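Local coordinates for ABC transporter, periplasmic solute-binding protein (Rhizobium meliloti, PDB 4WED) that probably serves as the periplasmic solute-binding component of an ABC importer, in a family generally linked to uptake of peptides or nickel, at residues A41-A46 / I248-P253; A56-Q61 / S164-T169; K214-R219 / N520-E525; E255-E260 / L309-A314. All coordinates share one frame; numbering follows the deposited sequence.

Contact 1. Residues A41-A46 / I248-P253; sequences AIAKPA and IAPLTP
Where strand 37-42, an outermost strand of a mixed four-stranded sheet, ends at Ile42 and passes into the loop at Ala43, it meets Ile248 and Ala249 in the loop between strand 242-244 and helix 253-261 of this periplasmic-binding-protein fold. A single backbone hydrogen bond joins the two segments: Ala43 N donates to Ile248 O over 2.8 Å, bent to 137° at the hydrogen. The same oxygen receives a CA-H...O contact from Ile42 CA at 3.5 Å, so two neighbouring residues converge on one carbonyl. Small residues suit this crossing, since the CA atoms of Ala43 and Ala249 come within 4.8 Å of each other. The methyl groups meet directly, with Ala41 CB lying 4.0 Å from Ala249 CB. Beside them the beta-branched pair touches by its short branches, Ile42 CG2 to Ile248 CG2 at 4.1 Å; in Ile248, CG1 stands beside the backbone N (chi1 -63°), which leaves CG2 to face the strand. Arg231 of helix 228-237 packs on Ala41, Ala43 and Ala249, and its NH2 bonds to Pro250 O. With methyl groups alongside the backbone bond, the amide of Ala43 and the carbonyl of Ile248 pair with each other across a largely apolar junction.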
loop_
_atom_site.group_PDB
_atom_site.type_symbol
_atom_site.label_atom_id
_atom_site.label_comp_id
_atom_site.label_asym_id
_atom_site.label_seq_id
_atom_site.Cartn_x
_atom_site.Cartn_y
_atom_site.Cartn_z
ATOM N N ALA A 41 15.718 -9.986 9.122
ATOM C CA ALA A 41 14.844 -11.125 9.292
ATOM C C ALA A 41 13.904 -11.222 8.112
ATOM O O ALA A 41 13.580 -10.230 7.511
ATOM C CB ALA A 41 14.061 -11.032 10.586
ATOM N N ILE A 42 13.523 -12.439 7.764
ATOM C CA ILE A 42 12.399 -12.706 6.887
ATOM C C ILE A 42 11.620 -13.871 7.496
ATOM O O ILE A 42 12.196 -14.759 8.128
ATOM C CB ILE A 42 12.840 -13.021 5.433
ATOM C CG1 ILE A 42 13.804 -14.220 5.376
ATOM C CG2 ILE A 42 13.479 -11.788 4.795
ATOM C CD1 ILE A 42 14.189 -14.628 3.951
ATOM N N ALA A 43 10.307 -13.842 7.325
ATOM C CA ALA A 43 9.403 -14.670 8.094
ATOM C C ALA A 43 9.257 -16.029 7.463
ATOM O O ALA A 43 8.694 -16.944 8.074
ATOM C CB ALA A 43 8.055 -14.005 8.212
ATOM N N LYS A 44 9.788 -16.162 6.256
ATOM C CA LYS A 44 9.769 -17.430 5.552
ATOM C C LYS A 44 10.786 -17.406 4.413
ATOM O O LYS A 44 11.242 -16.351 4.062
ATOM C CB LYS A 44 8.365 -17.748 5.052
ATOM C CG LYS A 44 7.807 -16.754 4.068
ATOM C CD LYS A 44 6.528 -17.342 3.520
ATOM C CE LYS A 44 5.694 -16.359 2.736
ATOM N NZ LYS A 44 4.269 -16.758 2.875
ATOM N N PRO A 45 11.196 -18.580 3.878
ATOM C CA PRO A 45 12.199 -18.582 2.802
ATOM C C PRO A 45 11.863 -17.586 1.660
ATOM O O PRO A 45 10.694 -17.320 1.396
ATOM C CB PRO A 45 12.144 -20.010 2.290
ATOM C CG PRO A 45 11.738 -20.804 3.486
ATOM C CD PRO A 45 10.739 -19.937 4.201
ATOM N N ALA A 46 12.885 -17.035 1.012
ATOM C CA ALA A 46 12.703 -16.075 -0.079
ATOM C C ALA A 46 11.834 -16.599 -1.233
ATOM O O ALA A 46 11.187 -15.812 -1.907
ATOM C CB ALA A 46 14.065 -15.641 -0.610
ATOM N N ILE A 248 7.467 -9.053 5.007
ATOM C CA ILE A 248 8.861 -9.422 5.193
ATOM C C ILE A 248 8.977 -10.133 6.549
ATOM O O ILE A 248 9.149 -11.350 6.603
ATOM C CB ILE A 248 9.762 -8.167 5.070
ATOM C CG1 ILE A 248 9.660 -7.558 3.651
ATOM C CG2 ILE A 248 11.198 -8.480 5.426
ATOM C CD1 ILE A 248 10.179 -6.134 3.579
ATOM N N ALA A 249 8.838 -9.388 7.631
ATOM C CA ALA A 249 8.944 -9.957 8.983
ATOM C C ALA A 249 8.128 -9.098 9.944
ATOM O O ALA A 249 8.693 -8.307 10.685
ATOM C CB ALA A 249 10.400 -10.024 9.425
ATOM N N PRO A 250 6.788 -9.249 9.915
ATOM C CA PRO A 250 5.941 -8.331 10.634
ATOM C C PRO A 250 6.308 -8.198 12.120
ATOM O O PRO A 250 6.867 -9.099 12.724
ATOM C CB PRO A 250 4.547 -8.945 10.488
ATOM C CG PRO A 250 4.634 -9.821 9.304
ATOM C CD PRO A 250 6.012 -10.378 9.379
ATOM N N LEU A 251 5.945 -7.062 12.677
ATOM C CA LEU A 251 6.297 -6.713 14.020
ATOM C C LEU A 251 5.112 -5.929 14.549
ATOM O O LEU A 251 4.947 -4.763 14.202
ATOM C CB LEU A 251 7.532 -5.842 13.931
ATOM C CG LEU A 251 8.089 -5.200 15.178
ATOM C CD1 LEU A 251 8.820 -6.244 15.988
ATOM C CD2 LEU A 251 9.039 -4.085 14.779
ATOM N N THR A 252 4.264 -6.561 15.356
ATOM C CA THR A 252 3.063 -5.887 15.877
ATOM C C THR A 252 3.452 -4.740 16.785
ATOM O O THR A 252 4.602 -4.670 17.259
ATOM C CB THR A 252 2.192 -6.739 16.815
ATOM O OG1 THR A 252 2.873 -6.861 18.053
ATOM C CG2 THR A 252 1.859 -8.132 16.271
ATOM N N PRO A 253 2.485 -3.844 17.042
ATOM C CA PRO A 253 2.542 -2.847 18.107
ATOM C C PRO A 253 3.197 -3.340 19.398
ATOM O O PRO A 253 4.155 -2.698 19.873
ATOM C CB PRO A 253 1.065 -2.520 18.310
ATOM C CG PRO A 253 0.531 -2.562 16.897
ATOM C CD PRO A 253 1.364 -3.550 16.120
#

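Contact 2. Residues A56-Q61 / S164-T169; sequences AIWAIQ and SYTRPT
The guanidinium of Arg167 lies across one face of the Trp58 indole, over the pyrrole rim rather than the six-membered ring, with the two planes inclined by 33°. Arg167 CZ is 3.4 Å from Trp58 CD1. A bend in the arginine chain (chi3 79°) swings the group over the ring and turns NH2 toward the short helix 58-61 and the residues leading into it. NH2 has two acceptors here: Ala56 O at 2.6 Å, which lies in the guanidinium plane but is met from above its own carbonyl plane, and Gln61 OE1 at 2.8 Å, somewhat tilted from the guanidinium plane. Were a leucine to replace Arg167, the NH2 that serves both oxygens would be gone, which is likely to leave Ala56 O and Gln61 OE1 without this mate and the indole without its arginine cover. Next door, Thr166 uses its two branches differently. CG2 packs 3.8 Å from Trp58 CB and 3.7 Å from Gln61 CB, while OG1 bonds to Tyr514 O. Trp58 also meets Tyr514 and Trp247 edge-to-face. A glycerol, probably from the crystallisation liquor, is hydrogen-bonded to the backbone N of Thr166 and of Arg167; an aromatic cluster with an arginine over one face is consistent with a ligand pocket of a solute-binding protein.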
loop_
_atom_site.group_PDB
_atom_site.type_symbol
_atom_site.label_atom_id
_atom_site.label_comp_id
_atom_site.label_asym_id
_atom_site.label_seq_id
_atom_site.Cartn_x
_atom_site.Cartn_y
_atom_site.Cartn_z
ATOM N N ALA A 56 7.937 -15.349 -4.905
ATOM C CA ALA A 56 8.955 -14.795 -4.018
ATOM C C ALA A 56 8.415 -13.789 -3.019
ATOM O O ALA A 56 7.331 -13.230 -3.191
ATOM C CB ALA A 56 10.066 -14.142 -4.818
ATOM N N ILE A 57 9.202 -13.568 -1.972
ATOM C CA ILE A 57 9.079 -12.364 -1.165
ATOM C C ILE A 57 9.561 -11.180 -2.021
ATOM O O ILE A 57 10.712 -11.143 -2.428
ATOM C CB ILE A 57 9.943 -12.427 0.122
ATOM C CG1 ILE A 57 9.531 -13.598 1.010
ATOM C CG2 ILE A 57 9.850 -11.105 0.899
ATOM C CD1 ILE A 57 10.393 -13.737 2.247
ATOM N N TRP A 58 8.669 -10.216 -2.252
ATOM C CA TRP A 58 8.934 -9.041 -3.113
ATOM C C TRP A 58 10.192 -8.281 -2.713
ATOM O O TRP A 58 11.027 -7.966 -3.542
ATOM C CB TRP A 58 7.746 -8.082 -3.106
ATOM C CG TRP A 58 6.463 -8.680 -3.637
ATOM C CD1 TRP A 58 6.062 -8.739 -4.924
ATOM C CD2 TRP A 58 5.405 -9.264 -2.861
ATOM N NE1 TRP A 58 4.831 -9.352 -5.020
ATOM C CE2 TRP A 58 4.398 -9.665 -3.764
ATOM C CE3 TRP A 58 5.213 -9.474 -1.487
ATOM C CZ2 TRP A 58 3.224 -10.287 -3.349
ATOM C CZ3 TRP A 58 4.047 -10.094 -1.061
ATOM C CH2 TRP A 58 3.062 -10.500 -1.998
ATOM N N ALA A 59 10.332 -7.997 -1.429
ATOM C CA ALA A 59 11.480 -7.260 -0.950
ATOM C C ALA A 59 12.820 -7.885 -1.328
ATOM O O ALA A 59 13.817 -7.200 -1.456
ATOM C CB ALA A 59 11.370 -7.104 0.550
ATOM N N ILE A 60 12.849 -9.186 -1.527
ATOM C CA ILE A 60 14.091 -9.875 -1.933
ATOM C C ILE A 60 14.384 -9.608 -3.367
ATOM O O ILE A 60 15.529 -9.322 -3.715
ATOM C CB ILE A 60 13.986 -11.412 -1.798
ATOM C CG1 ILE A 60 13.663 -11.826 -0.352
ATOM C CG2 ILE A 60 15.274 -12.097 -2.227
ATOM C CD1 ILE A 60 14.661 -11.375 0.706
ATOM N N GLN A 61 13.348 -9.631 -4.187
ATOM C CA GLN A 61 13.447 -9.336 -5.607
ATOM C C GLN A 61 13.952 -7.928 -5.789
ATOM O O GLN A 61 14.720 -7.644 -6.679
ATOM C CB GLN A 61 12.093 -9.504 -6.275
ATOM C CG GLN A 61 11.805 -10.915 -6.719
ATOM C CD GLN A 61 10.339 -11.205 -6.830
ATOM O OE1 GLN A 61 9.562 -10.858 -5.970
ATOM N NE2 GLN A 61 9.958 -11.849 -7.900
ATOM N N SER A 164 6.621 0.916 -11.801
ATOM C CA SER A 164 7.472 0.891 -10.602
ATOM C C SER A 164 7.345 -0.433 -9.829
ATOM O O SER A 164 8.112 -0.647 -8.964
ATOM C CB SER A 164 7.145 2.024 -9.678
ATOM O OG SER A 164 5.897 1.795 -9.024
ATOM N N TYR A 165 6.428 -1.337 -10.183
ATOM C CA TYR A 165 6.173 -2.485 -9.320
ATOM C C TYR A 165 7.377 -3.420 -9.224
ATOM O O TYR A 165 8.270 -3.411 -10.075
ATOM C CB TYR A 165 4.999 -3.319 -9.838
ATOM C CG TYR A 165 3.627 -2.729 -9.723
ATOM C CD1 TYR A 165 3.411 -1.424 -9.267
ATOM C CD2 TYR A 165 2.524 -3.462 -10.169
ATOM C CE1 TYR A 165 2.136 -0.888 -9.241
ATOM C CE2 TYR A 165 1.247 -2.931 -10.131
ATOM C CZ TYR A 165 1.061 -1.648 -9.687
ATOM O OH TYR A 165 -0.218 -1.154 -9.642
ATOM N N THR A 166 7.354 -4.234 -8.181
ATOM C CA THR A 166 8.434 -5.163 -7.897
ATOM C C THR A 166 8.342 -6.218 -8.975
ATOM O O THR A 166 9.321 -6.571 -9.560
ATOM C CB THR A 166 8.369 -5.749 -6.461
ATOM O OG1 THR A 166 8.648 -4.701 -5.504
ATOM C CG2 THR A 166 9.434 -6.872 -6.260
ATOM N N ARG A 167 7.146 -6.695 -9.264
ATOM C CA ARG A 167 6.951 -7.649 -10.346
ATOM C C ARG A 167 5.647 -7.320 -11.041
ATOM O O ARG A 167 4.758 -6.782 -10.405
ATOM C CB ARG A 167 6.881 -9.059 -9.782
ATOM C CG ARG A 167 5.734 -9.251 -8.817
ATOM C CD ARG A 167 5.487 -10.708 -8.512
ATOM N NE ARG A 167 6.450 -11.204 -7.547
ATOM C CZ ARG A 167 6.135 -11.838 -6.431
ATOM N NH1 ARG A 167 4.877 -12.071 -6.122
ATOM N NH2 ARG A 167 7.093 -12.233 -5.628
ATOM N N PRO A 168 5.494 -7.635 -12.327
ATOM C CA PRO A 168 6.481 -8.311 -13.180
ATOM C C PRO A 168 7.354 -7.378 -14.012
ATOM O O PRO A 168 7.993 -7.791 -14.973
ATOM C CB PRO A 168 5.582 -9.063 -14.144
ATOM C CG PRO A 168 4.481 -8.100 -14.391
ATOM C CD PRO A 168 4.226 -7.443 -13.056
ATOM N N THR A 169 7.425 -6.135 -13.596
ATOM C CA THR A 169 7.965 -5.078 -14.425
ATOM C C THR A 169 9.476 -4.891 -14.449
ATOM O O THR A 169 9.944 -3.822 -14.868
ATOM C CB THR A 169 7.367 -3.767 -13.922
ATOM O OG1 THR A 169 7.481 -3.728 -12.489
ATOM C CG2 THR A 169 5.936 -3.734 -14.299
#

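Contact 3. Residues K214-R219 / N520-E525; sequences KPTYER and NIVLAE
The loop carrying Thr216 comes up to Val522 at a CA-CA distance of 5.7 Å, but no hydrogen bond links the two backbones; a side chain makes the polar link instead. Thr216 OG1 donates to Ile521 O over 2.6 Å, lying in the carbonyl plane on a lone pair, with an angle of 136° at the oxygen. Its first torsion (chi1 55°) sets OG1 between the backbone N and the carbonyl carbon, the crowded position, and this directs the hydroxyl at the C-terminal segment. A threonine suits the place because its short hydroxyl reaches Ile521 O directly; Val522 CB, 3.6 Å from Thr216 OG1, is a plain van der Waals neighbour. Ile521 O is approached by a second group as well: the edge of the Tyr217 ring points at it, with CE1 3.5 Å away and the oxygen near the ring plane. In the fold, the contact lays the C-terminal tail, whose strand 522-523 pairs antiparallel with strand 504-505, against the loop leading into strand 219-224; Tyr217 and Ile521 both rest on Leu38 of the adjoining strand 37-42. Tyr217 is wedged among apolar groups. Its CE1 touches Ile521 CB at 3.8 Å, and its CB meets Leu523 CD1, also at 3.8 Å. Pro215 CB sits over the centre of one ring face, 4.0 Å above the plane, and the Trp192 ring meets the tyrosine at about 35°. The phenol end is held too, since Tyr217 OH is hydrogen-bonded to Tyr518 O.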
loop_
_atom_site.group_PDB
_atom_site.type_symbol
_atom_site.label_atom_id
_atom_site.label_comp_id
_atom_site.label_asym_id
_atom_site.label_seq_id
_atom_site.Cartn_x
_atom_site.Cartn_y
_atom_site.Cartn_z
ATOM N N LYS A 214 26.594 2.552 -4.562
ATOM C CA LYS A 214 26.792 1.277 -3.921
ATOM C C LYS A 214 26.623 1.439 -2.418
ATOM O O LYS A 214 27.071 2.441 -1.861
ATOM C CB LYS A 214 28.205 0.751 -4.232
ATOM N N PRO A 215 26.031 0.430 -1.755
ATOM C CA PRO A 215 25.985 0.301 -0.275
ATOM C C PRO A 215 27.321 0.542 0.459
ATOM O O PRO A 215 28.368 0.163 -0.029
ATOM C CB PRO A 215 25.563 -1.155 -0.061
ATOM C CG PRO A 215 24.876 -1.586 -1.332
ATOM C CD PRO A 215 25.399 -0.720 -2.449
ATOM N N THR A 216 27.298 1.171 1.632
ATOM C CA THR A 216 28.544 1.355 2.392
ATOM C C THR A 216 29.134 0.043 2.930
ATOM O O THR A 216 30.304 -0.016 3.276
ATOM C CB THR A 216 28.359 2.284 3.597
ATOM O OG1 THR A 216 27.301 1.788 4.426
ATOM C CG2 THR A 216 28.084 3.699 3.140
ATOM N N TYR A 217 28.300 -0.990 2.991
ATOM C CA TYR A 217 28.657 -2.303 3.518
ATOM C C TYR A 217 28.644 -3.368 2.401
ATOM O O TYR A 217 27.910 -3.248 1.399
ATOM C CB TYR A 217 27.673 -2.701 4.618
ATOM C CG TYR A 217 26.228 -2.584 4.193
ATOM C CD1 TYR A 217 25.562 -1.341 4.187
ATOM C CD2 TYR A 217 25.518 -3.699 3.796
ATOM C CE1 TYR A 217 24.231 -1.237 3.773
ATOM C CE2 TYR A 217 24.184 -3.604 3.405
ATOM C CZ TYR A 217 23.549 -2.369 3.373
ATOM O OH TYR A 217 22.214 -2.311 2.968
ATOM N N GLU A 218 29.396 -4.439 2.663
ATOM C CA GLU A 218 29.795 -5.445 1.698
ATOM C C GLU A 218 28.756 -6.535 1.468
ATOM O O GLU A 218 28.780 -7.189 0.406
ATOM C CB GLU A 218 31.141 -6.099 2.122
ATOM N N ARG A 219 27.858 -6.746 2.429
ATOM C CA ARG A 219 27.067 -7.981 2.434
ATOM C C ARG A 219 25.728 -7.876 3.175
ATOM O O ARG A 219 25.597 -7.111 4.117
ATOM C CB ARG A 219 27.944 -9.103 3.023
ATOM C CG ARG A 219 27.229 -10.391 3.367
ATOM C CD ARG A 219 28.251 -11.475 3.643
ATOM N NE ARG A 219 27.664 -12.593 4.379
ATOM C CZ ARG A 219 28.067 -13.850 4.289
ATOM N NH1 ARG A 219 29.075 -14.169 3.499
ATOM N NH2 ARG A 219 27.455 -14.798 4.988
ATOM N N ASN A 520 21.004 3.565 2.197
ATOM C CA ASN A 520 21.563 4.619 3.017
ATOM C C ASN A 520 22.251 4.124 4.256
ATOM O O ASN A 520 22.875 4.916 4.985
ATOM C CB ASN A 520 20.515 5.655 3.443
ATOM C CG ASN A 520 19.854 6.350 2.273
ATOM O OD1 ASN A 520 18.630 6.553 2.275
ATOM N ND2 ASN A 520 20.647 6.742 1.288
ATOM N N ILE A 521 22.118 2.838 4.520
ATOM C CA ILE A 521 22.561 2.293 5.802
ATOM C C ILE A 521 24.081 2.327 5.888
ATOM O O ILE A 521 24.772 2.059 4.900
ATOM C CB ILE A 521 22.020 0.874 6.071
ATOM C CG1 ILE A 521 20.551 0.951 6.471
ATOM C CG2 ILE A 521 22.806 0.224 7.212
ATOM C CD1 ILE A 521 19.912 -0.397 6.632
ATOM N N VAL A 522 24.574 2.722 7.051
ATOM C CA VAL A 522 25.984 2.605 7.371
ATOM C C VAL A 522 26.094 1.931 8.738
ATOM O O VAL A 522 25.369 2.266 9.664
ATOM C CB VAL A 522 26.751 3.952 7.296
ATOM C CG1 VAL A 522 25.990 5.053 7.955
ATOM C CG2 VAL A 522 28.135 3.845 7.931
ATOM N N LEU A 523 27.000 0.959 8.834
ATOM C CA LEU A 523 27.160 0.161 10.039
ATOM C C LEU A 523 28.339 0.636 10.900
ATOM O O LEU A 523 29.482 0.602 10.445
ATOM C CB LEU A 523 27.409 -1.281 9.626
ATOM C CG LEU A 523 26.371 -1.939 8.744
ATOM C CD1 LEU A 523 26.947 -3.273 8.294
ATOM C CD2 LEU A 523 25.080 -2.127 9.524
ATOM N N ALA A 524 28.070 1.045 12.139
ATOM C CA ALA A 524 29.121 1.553 13.035
ATOM C C ALA A 524 30.082 0.492 13.597
ATOM O O ALA A 524 31.276 0.735 13.644
ATOM C CB ALA A 524 28.492 2.325 14.176
ATOM N N GLU A 525 29.567 -0.660 14.038
ATOM C CA GLU A 525 30.378 -1.758 14.651
ATOM C C GLU A 525 31.177 -1.317 15.894
ATOM O O GLU A 525 31.768 -2.121 16.638
ATOM C CB GLU A 525 31.319 -2.412 13.621
ATOM O OXT GLU A 525 31.274 -0.132 16.211
#

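Contact 4. Residues E255-E260 / L309-A314; sequences EGKQLE and LYHGYA
Tyr313 OH donates to Glu260 OE1 in a very short hydrogen bond of 2.5 Å, though its exact length is uncertain at this resolution. The bond ties helix 253-261 to the type I' turn Tyr310-Tyr313 at the end region of helix 302-310. Glu260 OE1 lies at the edge of the ring and in its plane, while the carboxylate as a whole is turned 57° from that plane. Lys257 comes from the opposite direction to Tyr313 and covers one ring face: its NZ stands 4.3 Å from the ring centroid in a cation-pi contact, and its CE makes a CH-pi contact beside it. A bend at chi2 (-60°) brings the long chain round to this face, and it passes His311 on the way, with Lys257 CE 3.8 Å from His311 CB. Shortening Lys257 to an alanine would probably cost the Tyr313 ring its cation-pi partner and the methylene packing. The ring is further lodged against Val266, Val268 and Ile497. Glycine suits position 256 because the helix backbone lies hard against the phenol: a side chain there would run tightly into the Tyr313 ring, and Gly256 C is already 3.4 Å from Tyr313 OH.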
loop_
_atom_site.group_PDB
_atom_site.type_symbol
_atom_site.label_atom_id
_atom_site.label_comp_id
_atom_site.label_asym_id
_atom_site.label_seq_id
_atom_site.Cartn_x
_atom_site.Cartn_y
_atom_site.Cartn_z
ATOM N N GLU A 255 5.142 -5.806 20.087
ATOM C CA GLU A 255 6.574 -6.050 19.930
ATOM C C GLU A 255 7.337 -4.749 19.862
ATOM O O GLU A 255 8.452 -4.652 20.391
ATOM C CB GLU A 255 6.916 -6.869 18.705
ATOM C CG GLU A 255 6.601 -8.361 18.786
ATOM C CD GLU A 255 5.255 -8.732 18.195
ATOM O OE1 GLU A 255 4.545 -9.557 18.803
ATOM O OE2 GLU A 255 4.894 -8.200 17.133
ATOM N N GLY A 256 6.739 -3.747 19.223
ATOM C CA GLY A 256 7.363 -2.451 19.089
ATOM C C GLY A 256 7.588 -1.792 20.418
ATOM O O GLY A 256 8.681 -1.323 20.701
ATOM N N LYS A 257 6.552 -1.740 21.241
ATOM C CA LYS A 257 6.711 -1.218 22.600
ATOM C C LYS A 257 7.761 -1.964 23.387
ATOM O O LYS A 257 8.571 -1.346 24.085
ATOM C CB LYS A 257 5.391 -1.258 23.373
ATOM C CG LYS A 257 4.375 -0.253 22.865
ATOM C CD LYS A 257 4.877 1.181 22.977
ATOM C CE LYS A 257 3.831 2.143 22.421
ATOM N NZ LYS A 257 4.322 3.553 22.302
ATOM N N GLN A 258 7.750 -3.287 23.279
ATOM C CA GLN A 258 8.708 -4.113 24.021
ATOM C C GLN A 258 10.111 -3.689 23.662
ATOM O O GLN A 258 10.943 -3.466 24.536
ATOM C CB GLN A 258 8.561 -5.592 23.689
ATOM C CG GLN A 258 7.259 -6.216 24.151
ATOM C CD GLN A 258 7.041 -7.604 23.563
ATOM O OE1 GLN A 258 7.999 -8.306 23.221
ATOM N NE2 GLN A 258 5.780 -8.010 23.450
ATOM N N LEU A 259 10.368 -3.558 22.366
ATOM C CA LEU A 259 11.713 -3.262 21.915
ATOM C C LEU A 259 12.106 -1.868 22.339
ATOM O O LEU A 259 13.214 -1.636 22.862
ATOM C CB LEU A 259 11.817 -3.443 20.413
ATOM C CG LEU A 259 11.713 -4.927 20.053
ATOM C CD1 LEU A 259 11.343 -5.102 18.594
ATOM C CD2 LEU A 259 13.021 -5.639 20.362
ATOM N N GLU A 260 11.167 -0.961 22.161
ATOM C CA GLU A 260 11.280 0.361 22.716
ATOM C C GLU A 260 11.717 0.274 24.172
ATOM O O GLU A 260 12.672 0.922 24.548
ATOM C CB GLU A 260 9.946 1.084 22.625
ATOM C CG GLU A 260 10.062 2.588 22.484
ATOM C CD GLU A 260 8.913 3.144 21.682
ATOM O OE1 GLU A 260 8.612 2.573 20.607
ATOM O OE2 GLU A 260 8.312 4.144 22.130
ATOM N N LEU A 309 -5.676 -0.267 19.605
ATOM C CA LEU A 309 -5.330 -1.244 18.610
ATOM C C LEU A 309 -3.857 -1.225 18.236
ATOM O O LEU A 309 -3.288 -2.279 18.011
ATOM C CB LEU A 309 -6.202 -1.081 17.366
ATOM C CG LEU A 309 -5.998 -2.156 16.283
ATOM C CD1 LEU A 309 -5.900 -3.575 16.834
ATOM C CD2 LEU A 309 -7.130 -2.093 15.277
ATOM N N TYR A 310 -3.244 -0.049 18.156
ATOM C CA TYR A 310 -1.862 0.067 17.681
ATOM C C TYR A 310 -0.935 0.638 18.736
ATOM O O TYR A 310 0.160 1.112 18.406
ATOM C CB TYR A 310 -1.818 0.944 16.431
ATOM C CG TYR A 310 -2.612 0.346 15.294
ATOM C CD1 TYR A 310 -2.047 -0.637 14.460
ATOM C CD2 TYR A 310 -3.931 0.723 15.066
ATOM C CE1 TYR A 310 -2.771 -1.221 13.435
ATOM C CE2 TYR A 310 -4.672 0.156 14.027
ATOM C CZ TYR A 310 -4.092 -0.821 13.222
ATOM O OH TYR A 310 -4.831 -1.403 12.208
ATOM N N HIS A 311 -1.369 0.624 19.998
ATOM C CA HIS A 311 -0.542 1.140 21.083
ATOM C C HIS A 311 -0.072 2.571 20.874
ATOM O O HIS A 311 1.026 2.911 21.273
ATOM C CB HIS A 311 0.676 0.246 21.326
ATOM C CG HIS A 311 0.382 -0.965 22.140
ATOM N ND1 HIS A 311 0.210 -2.208 21.581
ATOM C CD2 HIS A 311 0.202 -1.122 23.472
ATOM C CE1 HIS A 311 -0.041 -3.089 22.535
ATOM N NE2 HIS A 311 -0.057 -2.453 23.691
ATOM N N GLY A 312 -0.920 3.400 20.271
ATOM C CA GLY A 312 -0.640 4.808 20.087
ATOM C C GLY A 312 0.160 5.112 18.845
ATOM O O GLY A 312 0.416 6.257 18.551
ATOM N N TYR A 313 0.563 4.090 18.117
ATOM C CA TYR A 313 1.447 4.270 16.980
ATOM C C TYR A 313 0.750 4.762 15.669
ATOM O O TYR A 313 1.417 5.300 14.771
ATOM C CB TYR A 313 2.108 2.939 16.670
ATOM C CG TYR A 313 3.291 2.547 17.512
ATOM C CD1 TYR A 313 4.328 3.448 17.781
ATOM C CD2 TYR A 313 3.423 1.227 18.004
ATOM C CE1 TYR A 313 5.431 3.061 18.542
ATOM C CE2 TYR A 313 4.522 0.845 18.761
ATOM C CZ TYR A 313 5.523 1.757 19.016
ATOM O OH TYR A 313 6.633 1.377 19.742
ATOM N N ALA A 314 -0.552 4.501 15.552
ATOM C CA ALA A 314 -1.343 4.860 14.402
ATOM C C ALA A 314 -1.750 6.340 14.397
ATOM O O ALA A 314 -2.092 6.913 15.440
ATOM C CB ALA A 314 -2.573 3.989 14.353
#

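Contact 1 is the hub. It adjoins contact 2 through a probable hydrogen bond from Ile57 N to Ala46 O (3.0 Å) and through Ile248 CD1 packing on Ala59 CB (3.4 Å). On its other flank it touches contact 4, where Pro253 CB lies 3.4 Å from His311 ND1. Contact 3 stands apart, its nearest atoms about 11 Å from contact 1 and from contact 2. Contact 2 is closest to the sodium ion bound by Asp62 and Asp515: the Thr166 side chain is about 7 Å from it, against about 10 Å for Ile248 and 11 Å for Tyr217. Contact 4 is nested along the chain inside the loop closed by contact 3, and its nearest atoms are about 15 Å from contact 3.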